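Local coordinates for protein SaTIE-TED (Staphylococcus aureus, PDB 6FX6) that is of unknown function but, as the thioester domain of a cell-wall-anchored surface protein, probably takes part in attachment through a reactive thioester, at residues Q144-K149 against S231-Q236. Numbering follows the deposited sequence.
Sequences QKKPIK and SWLTLQ
The flat amide of Gln-236 has Lys-145 over one face, the two side chains crossing at about a right angle: Lys-145 CB stands over the nitrogen end of the amide, 3.9 Å from Gln-236 NE2, and Lys-145 CD passes beyond the nitrogen edge, 3.8 Å from Gln-236 NE2. At the amide's oxygen edge is the ring of Pro-147, its CB 4.4 Å from Gln-236 OE1. Farther along the side of the sheet that carries Gln-236, Lys-145 and Thr-234 stands the indole of Trp-232, whose own ring partner is His-142, met edge-to-face. Between them, Thr-234 OG1 bonds to Thr-197 and to a water 2.6 Å from that OG1; the bend at the end of the Lys-145 chain (chi4 -74°) brings its NZ round to the same water, though only as a weak, long bond.

The backbones pair as parallel strands. Thr-234 gives its N to Gln-144 O and takes Lys-146 N on its O; two residues on, Gln-236 does the same between Lys-146 O, 2.8 Å from Gln-236 N, and Ile-148 N. A CA-H...O contact, Lys-145 CA to Thr-234 O at 3.2 Å, fills in beside them. The axes of the short segments 145-149 and 231-236 lie 41° apart. Here 145-149 forms the outer strand of a four-stranded mixed sheet, joined to 231-238 after the chain has gone back through strands 210-213 and 220-222 of the large sheet, an excursion consistent with the slipknot topology of this class of thioester domain.

On the reverse face Ile-148 CG2 packs 3.9 Å from Leu-235 CB, and both side chains reach Val-186 of strand 183-188, while Leu-235 and Lys-146 touch Phe-156 of strand 154-157. Lys-146 CG lies beside Leu-233 CD1, and the chain runs on to Gln-144 OE1, where NZ bonds at 2.9 Å, approaching from above the amide plane, 43° out of it.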
loop_
_atom_site.group_PDB
_atom_site.type_symbol
_atom_site.label_atom_id
_atom_site.label_comp_id
_atom_site.label_asym_id
_atom_site.label_seq_id
_atom_site.Cartn_x
_atom_site.Cartn_y
_atom_site.Cartn_z
ATOM N N GLN A 144 -15.092 -16.369 -10.198
ATOM C CA GLN A 144 -16.188 -17.119 -10.813
ATOM C C GLN A 144 -16.315 -16.793 -12.302
ATOM O O GLN A 144 -15.852 -15.743 -12.773
ATOM C CB GLN A 144 -17.512 -16.867 -10.082
ATOM C CG GLN A 144 -17.517 -17.431 -8.664
ATOM C CD GLN A 144 -18.887 -17.425 -8.003
ATOM O OE1 GLN A 144 -19.708 -16.532 -8.230
ATOM N NE2 GLN A 144 -19.136 -18.427 -7.165
ATOM N N LYS A 145 -16.923 -17.731 -13.025
ATOM C CA LYS A 145 -17.270 -17.579 -14.427
ATOM C C LYS A 145 -18.784 -17.517 -14.518
ATOM O O LYS A 145 -19.466 -18.394 -13.993
ATOM C CB LYS A 145 -16.760 -18.767 -15.241
ATOM C CG LYS A 145 -15.245 -18.862 -15.327
ATOM C CD LYS A 145 -14.819 -20.095 -16.111
ATOM C CE LYS A 145 -13.309 -20.296 -16.097
ATOM N NZ LYS A 145 -12.596 -19.326 -16.975
ATOM N N LYS A 146 -19.301 -16.483 -15.178
ATOM C CA LYS A 146 -20.743 -16.261 -15.299
ATOM C C LYS A 146 -21.101 -16.094 -16.768
ATOM O O LYS A 146 -20.424 -15.343 -17.464
ATOM C CB LYS A 146 -21.145 -14.981 -14.575
ATOM C CG LYS A 146 -20.761 -14.904 -13.105
ATOM C CD LYS A 146 -21.670 -15.738 -12.223
ATOM C CE LYS A 146 -21.584 -15.266 -10.780
ATOM N NZ LYS A 146 -22.158 -16.269 -9.846
ATOM N N PRO A 147 -22.164 -16.781 -17.246
ATOM C CA PRO A 147 -22.616 -16.550 -18.617
ATOM C C PRO A 147 -23.382 -15.234 -18.745
ATOM O O PRO A 147 -24.084 -14.833 -17.819
ATOM C CB PRO A 147 -23.545 -17.733 -18.880
ATOM C CG PRO A 147 -24.106 -18.053 -17.540
ATOM C CD PRO A 147 -22.990 -17.798 -16.567
ATOM N N ILE A 148 -23.228 -14.574 -19.887
ATOM C CA ILE A 148 -23.959 -13.344 -20.187
ATOM C C ILE A 148 -24.176 -13.252 -21.701
ATOM O O ILE A 148 -23.245 -13.478 -22.478
ATOM C CB ILE A 148 -23.222 -12.093 -19.629
ATOM C CG1 ILE A 148 -24.117 -10.849 -19.712
ATOM C CG2 ILE A 148 -21.888 -11.853 -20.339
ATOM C CD1 ILE A 148 -23.535 -9.631 -19.037
ATOM N N LYS A 149 -25.405 -12.949 -22.110
ATOM C CA LYS A 149 -25.725 -12.786 -23.531
ATOM C C LYS A 149 -25.362 -11.387 -24.000
ATOM O O LYS A 149 -25.515 -10.419 -23.249
ATOM C CB LYS A 149 -27.208 -13.054 -23.795
ATOM C CG LYS A 149 -27.634 -14.461 -23.408
ATOM C CD LYS A 149 -28.816 -14.956 -24.220
ATOM C CE LYS A 149 -29.068 -16.432 -23.947
ATOM N NZ LYS A 149 -30.140 -16.985 -24.818
ATOM N N SER A 231 -10.659 -8.054 -6.894
ATOM C CA SER A 231 -11.671 -9.079 -7.095
ATOM C C SER A 231 -11.881 -9.129 -8.596
ATOM O O SER A 231 -11.923 -8.079 -9.234
ATOM C CB SER A 231 -12.973 -8.723 -6.381
ATOM O OG SER A 231 -12.766 -8.672 -4.986
ATOM N N TRP A 232 -11.980 -10.330 -9.164
ATOM C CA TRP A 232 -12.232 -10.477 -10.591
ATOM C C TRP A 232 -13.291 -11.515 -10.918
ATOM O O TRP A 232 -13.526 -12.475 -10.171
ATOM C CB TRP A 232 -10.935 -10.751 -11.375
ATOM C CG TRP A 232 -10.196 -12.011 -11.021
ATOM C CD1 TRP A 232 -9.133 -12.118 -10.172
ATOM C CD2 TRP A 232 -10.429 -13.331 -11.537
ATOM N NE1 TRP A 232 -8.701 -13.417 -10.110
ATOM C CE2 TRP A 232 -9.478 -14.186 -10.934
ATOM C CE3 TRP A 232 -11.354 -13.875 -12.436
ATOM C CZ2 TRP A 232 -9.421 -15.563 -11.207
ATOM C CZ3 TRP A 232 -11.300 -15.254 -12.709
ATOM C CH2 TRP A 232 -10.334 -16.076 -12.097
ATOM N N LEU A 233 -13.904 -11.300 -12.074
ATOM C CA LEU A 233 -15.026 -12.082 -12.555
ATOM C C LEU A 233 -14.868 -12.235 -14.056
ATOM O O LEU A 233 -14.650 -11.237 -14.762
ATOM C CB LEU A 233 -16.313 -11.331 -12.221
ATOM C CG LEU A 233 -17.672 -11.824 -12.723
ATOM C CD1 LEU A 233 -18.761 -11.457 -11.727
ATOM C CD2 LEU A 233 -18.011 -11.253 -14.086
ATOM N N THR A 234 -14.981 -13.470 -14.546
ATOM C CA THR A 234 -14.866 -13.748 -15.974
ATOM C C THR A 234 -16.249 -13.972 -16.564
ATOM O O THR A 234 -16.982 -14.849 -16.113
ATOM C CB THR A 234 -13.954 -14.962 -16.238
ATOM O OG1 THR A 234 -12.639 -14.667 -15.753
ATOM C CG2 THR A 234 -13.863 -15.281 -17.738
ATOM N N LEU A 235 -16.603 -13.170 -17.565
ATOM C CA LEU A 235 -17.862 -13.341 -18.288
ATOM C C LEU A 235 -17.667 -14.290 -19.458
ATOM O O LEU A 235 -16.710 -14.141 -20.211
ATOM C CB LEU A 235 -18.349 -12.010 -18.831
ATOM C CG LEU A 235 -18.540 -10.861 -17.840
ATOM C CD1 LEU A 235 -18.771 -9.558 -18.593
ATOM C CD2 LEU A 235 -19.690 -11.141 -16.888
ATOM N N GLN A 236 -18.568 -15.259 -19.603
ATOM C CA GLN A 236 -18.608 -16.123 -20.776
ATOM C C GLN A 236 -19.629 -15.499 -21.726
ATOM O O GLN A 236 -20.838 -15.622 -21.518
ATOM C CB GLN A 236 -19.001 -17.550 -20.391
ATOM C CG GLN A 236 -18.018 -18.241 -19.453
ATOM C CD GLN A 236 -18.495 -19.609 -18.972
ATOM O OE1 GLN A 236 -19.697 -19.868 -18.860
ATOM N NE2 GLN A 236 -17.544 -20.490 -18.669
HETATM O O HOH W 1 -10.835 -16.606 -15.839
#